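Long-range contact in hemolysin activator protein CdiB (Acinetobacter baumannii ACICU, PDB 6WIL), which probably secretes a partner toxin of contact-dependent growth inhibition across the outer membrane, as a two-partner secretion transporter of the Omp85 superfamily: residues S136-Q148 / L157-V169. Sequence-based numbering, arbitrary orientation.
Sequences SIQIGRLNKIVIQ and LKTGLPFKAGDIV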
# COMPACT_ATOMS: atom_id res chain seq x y z
N SER A 136 11.97 -35.85 13.38
CA SER A 136 12.00 -35.89 11.93
C SER A 136 10.88 -35.04 11.38
O SER A 136 9.90 -34.74 12.08
CB SER A 136 11.87 -37.32 11.39
OG SER A 136 13.13 -37.94 11.35
N ILE A 137 11.00 -34.67 10.11
CA ILE A 137 10.03 -33.79 9.48
C ILE A 137 9.44 -34.49 8.25
O ILE A 137 10.17 -34.89 7.34
CB ILE A 137 10.64 -32.43 9.10
CG1 ILE A 137 9.57 -31.55 8.44
CG2 ILE A 137 11.85 -32.59 8.19
CD1 ILE A 137 9.90 -30.10 8.40
N GLN A 138 8.13 -34.64 8.25
CA GLN A 138 7.41 -35.06 7.05
C GLN A 138 7.22 -33.84 6.17
O GLN A 138 6.26 -33.08 6.32
CB GLN A 138 6.08 -35.71 7.41
CG GLN A 138 6.18 -37.20 7.61
CD GLN A 138 5.03 -37.74 8.43
OE1 GLN A 138 4.12 -37.00 8.81
NE2 GLN A 138 5.08 -39.03 8.73
N ILE A 139 8.14 -33.65 5.23
CA ILE A 139 8.13 -32.47 4.37
C ILE A 139 6.97 -32.59 3.39
O ILE A 139 6.98 -33.46 2.51
CB ILE A 139 9.47 -32.30 3.65
CG1 ILE A 139 10.61 -32.24 4.66
CG2 ILE A 139 9.44 -31.06 2.78
CD1 ILE A 139 11.91 -31.70 4.10
N GLY A 140 5.97 -31.73 3.54
CA GLY A 140 4.84 -31.70 2.64
C GLY A 140 5.11 -30.82 1.43
O GLY A 140 5.44 -29.64 1.57
N ARG A 141 4.97 -31.39 0.24
CA ARG A 141 5.35 -30.72 -1.00
C ARG A 141 4.14 -30.54 -1.90
O ARG A 141 3.05 -31.08 -1.66
CB ARG A 141 6.44 -31.50 -1.73
CG ARG A 141 7.66 -31.81 -0.88
CD ARG A 141 8.72 -32.51 -1.70
NE ARG A 141 9.88 -31.65 -1.92
CZ ARG A 141 11.00 -31.72 -1.21
NH1 ARG A 141 11.12 -32.62 -0.24
NH2 ARG A 141 12.01 -30.90 -1.48
N LEU A 142 4.34 -29.77 -2.96
CA LEU A 142 3.31 -29.49 -3.95
C LEU A 142 3.43 -30.48 -5.10
O LEU A 142 4.52 -30.63 -5.67
CB LEU A 142 3.44 -28.06 -4.46
CG LEU A 142 2.39 -27.56 -5.45
CD1 LEU A 142 1.02 -27.51 -4.80
CD2 LEU A 142 2.78 -26.21 -6.01
N ASN A 143 2.33 -31.14 -5.44
CA ASN A 143 2.33 -32.09 -6.54
C ASN A 143 1.87 -31.49 -7.86
O ASN A 143 2.60 -31.57 -8.85
CB ASN A 143 1.46 -33.28 -6.15
CG ASN A 143 1.29 -34.28 -7.28
OD1 ASN A 143 0.19 -34.75 -7.54
ND2 ASN A 143 2.40 -34.64 -7.94
N LYS A 144 0.68 -30.88 -7.89
CA LYS A 144 0.16 -30.26 -9.09
C LYS A 144 -0.57 -28.97 -8.73
O LYS A 144 -1.23 -28.89 -7.70
CB LYS A 144 -0.81 -31.17 -9.86
CG LYS A 144 -0.41 -32.64 -9.96
CD LYS A 144 -1.47 -33.45 -10.72
CE LYS A 144 -2.82 -33.45 -10.02
NZ LYS A 144 -3.86 -34.20 -10.80
N ILE A 145 -0.47 -27.98 -9.61
CA ILE A 145 -1.37 -26.84 -9.59
C ILE A 145 -2.50 -27.15 -10.57
O ILE A 145 -2.26 -27.40 -11.75
CB ILE A 145 -0.65 -25.54 -9.96
CG1 ILE A 145 0.37 -25.19 -8.88
CG2 ILE A 145 -1.65 -24.40 -10.15
CD1 ILE A 145 1.70 -24.72 -9.42
N VAL A 146 -3.73 -27.19 -10.06
CA VAL A 146 -4.89 -27.61 -10.84
C VAL A 146 -5.77 -26.39 -11.07
O VAL A 146 -6.30 -25.81 -10.11
CB VAL A 146 -5.67 -28.74 -10.15
CG1 VAL A 146 -6.98 -29.01 -10.89
CG2 VAL A 146 -4.83 -30.01 -10.09
N ILE A 147 -5.94 -26.01 -12.33
CA ILE A 147 -6.83 -24.91 -12.70
C ILE A 147 -8.17 -25.55 -13.04
O ILE A 147 -8.46 -25.88 -14.19
CB ILE A 147 -6.27 -24.09 -13.86
CG1 ILE A 147 -4.78 -23.79 -13.64
CG2 ILE A 147 -7.04 -22.79 -14.00
CD1 ILE A 147 -4.48 -23.03 -12.36
N GLN A 148 -9.01 -25.72 -12.01
CA GLN A 148 -10.31 -26.33 -12.21
C GLN A 148 -11.21 -25.47 -13.09
O GLN A 148 -12.10 -25.98 -13.77
CB GLN A 148 -10.98 -26.60 -10.86
CG GLN A 148 -12.35 -27.27 -10.95
CD GLN A 148 -12.96 -27.53 -9.59
OE1 GLN A 148 -14.10 -27.16 -9.33
NE2 GLN A 148 -12.19 -28.18 -8.72
N LEU A 157 1.20 -18.29 -14.54
CA LEU A 157 1.44 -19.02 -13.30
C LEU A 157 2.88 -18.88 -12.85
O LEU A 157 3.15 -18.68 -11.66
CB LEU A 157 1.08 -20.49 -13.48
CG LEU A 157 -0.39 -20.86 -13.56
CD1 LEU A 157 -0.53 -22.34 -13.87
CD2 LEU A 157 -1.10 -20.52 -12.26
N LYS A 158 3.83 -18.98 -13.79
CA LYS A 158 5.24 -18.92 -13.42
C LYS A 158 5.61 -17.56 -12.84
O LYS A 158 6.37 -17.47 -11.87
CB LYS A 158 6.12 -19.24 -14.63
CG LYS A 158 7.56 -18.79 -14.46
CD LYS A 158 8.52 -19.54 -15.37
CE LYS A 158 9.95 -19.08 -15.12
NZ LYS A 158 10.94 -19.83 -15.94
N THR A 159 5.07 -16.47 -13.41
CA THR A 159 5.43 -15.14 -12.93
C THR A 159 4.60 -14.71 -11.73
O THR A 159 5.12 -14.01 -10.85
CB THR A 159 5.29 -14.11 -14.06
OG1 THR A 159 3.93 -14.05 -14.51
CG2 THR A 159 6.20 -14.47 -15.23
N GLY A 160 3.33 -15.10 -11.67
CA GLY A 160 2.49 -14.73 -10.55
C GLY A 160 2.74 -15.54 -9.29
O GLY A 160 2.57 -15.02 -8.18
N LEU A 161 3.13 -16.81 -9.43
CA LEU A 161 3.34 -17.67 -8.27
C LEU A 161 4.83 -17.85 -8.03
O LEU A 161 5.54 -18.33 -8.93
CB LEU A 161 2.69 -19.03 -8.47
CG LEU A 161 1.22 -19.04 -8.86
CD1 LEU A 161 0.75 -20.47 -9.01
CD2 LEU A 161 0.40 -18.31 -7.82
N PRO A 162 5.35 -17.49 -6.85
CA PRO A 162 6.79 -17.66 -6.60
C PRO A 162 7.19 -19.09 -6.29
O PRO A 162 8.30 -19.33 -5.80
CB PRO A 162 7.04 -16.73 -5.41
CG PRO A 162 5.74 -16.71 -4.69
CD PRO A 162 4.68 -16.78 -5.75
N PHE A 163 6.31 -20.04 -6.58
CA PHE A 163 6.56 -21.45 -6.33
C PHE A 163 6.22 -22.25 -7.58
O PHE A 163 5.60 -21.75 -8.52
CB PHE A 163 5.76 -21.97 -5.13
CG PHE A 163 4.28 -21.77 -5.26
CD1 PHE A 163 3.48 -22.73 -5.87
CD2 PHE A 163 3.67 -20.62 -4.77
CE1 PHE A 163 2.12 -22.55 -5.99
CE2 PHE A 163 2.30 -20.44 -4.88
CZ PHE A 163 1.52 -21.41 -5.49
N LYS A 164 6.63 -23.52 -7.59
CA LYS A 164 6.37 -24.41 -8.71
C LYS A 164 6.05 -25.80 -8.18
O LYS A 164 6.13 -26.07 -6.98
CB LYS A 164 7.57 -24.48 -9.67
CG LYS A 164 8.77 -25.22 -9.09
CD LYS A 164 9.99 -25.05 -9.97
CE LYS A 164 10.28 -23.58 -10.21
NZ LYS A 164 11.63 -23.35 -10.78
N ALA A 165 5.67 -26.68 -9.11
CA ALA A 165 5.39 -28.06 -8.74
C ALA A 165 6.65 -28.73 -8.19
O ALA A 165 7.75 -28.56 -8.73
CB ALA A 165 4.86 -28.82 -9.96
N GLY A 166 6.48 -29.48 -7.11
CA GLY A 166 7.59 -30.12 -6.44
C GLY A 166 8.22 -29.33 -5.31
O GLY A 166 9.07 -29.88 -4.59
N ASP A 167 7.85 -28.06 -5.14
CA ASP A 167 8.39 -27.26 -4.05
C ASP A 167 7.70 -27.61 -2.74
O ASP A 167 6.68 -28.29 -2.69
CB ASP A 167 8.23 -25.77 -4.34
CG ASP A 167 9.24 -25.26 -5.35
OD1 ASP A 167 10.00 -26.08 -5.89
OD2 ASP A 167 9.27 -24.03 -5.59
N ILE A 168 8.28 -27.12 -1.65
CA ILE A 168 7.71 -27.31 -0.32
C ILE A 168 6.59 -26.30 -0.12
O ILE A 168 6.76 -25.11 -0.39
CB ILE A 168 8.79 -27.18 0.76
CG1 ILE A 168 9.89 -28.22 0.52
CG2 ILE A 168 8.19 -27.35 2.15
CD1 ILE A 168 11.13 -28.01 1.36
N VAL A 169 5.44 -26.78 0.36
CA VAL A 169 4.28 -25.92 0.54
C VAL A 169 4.53 -24.95 1.69
O VAL A 169 4.77 -25.36 2.83
CB VAL A 169 3.02 -26.76 0.81
CG1 VAL A 169 1.86 -25.86 1.21
CG2 VAL A 169 2.66 -27.57 -0.42
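Ile168 CG1 lies over one face of the Arg141 guanidinium, near its rim, while Gly166 O sits at the edge, in the plane of the group. Arg141 NE gives Gly166 O a weak hydrogen bond of 3.3 Å. The Arg141 chain bends at its third torsion (chi3 110°), and this bend sets NE beside Gly166 O. The other flat group is the Phe163 ring. Leu161 CB, from its own segment, lies over one face near the rim, and Leu142 CD2 and Ile145 CD1 approach the ring obliquely. The contact belongs to a POTRA domain. Residues 139-147 meet the end of helix 154-160 and the loop that leads to helix 171-181.

The backbones join through a single beta bridge, Arg141 with Ile168. Val169 N donates to Gly140 O at 3.1 Å, in the carbonyl plane. Leu142 N donates to Asp167 O at 2.8 Å, with the donor nearly in line with the C=O bond. A type II turn from Lys164 to Asp167 brings Gly166 N to Leu142 O. That bond is 2.7 Å long, and its donor is tilted 29° from the carbonyl plane. The opposite edge of strand 141-148 pairs in parallel with strand 204-213.

With CG anti to the backbone N (chi1 -177°), Leu142 brings CD2 to 3.6 Å from Phe163 CD1; CD2 also lies close to Lys164 O. Leu142 and Phe163 cross at about a right angle. Leu174 of helix 171-181 also packs on Phe163. Farther along the strand, Ile147 CD1 packs on Leu157 CD2 at 4.2 Å, and Ile145 CG2 lies more loosely by Leu157 CD1. Past the bridge, Ile139 CG2 touches Ile168 CG1 at 3.7 Å. Val169 CG2 rests against the backbone of Arg141, 3.6 Å from its carbonyl carbon C.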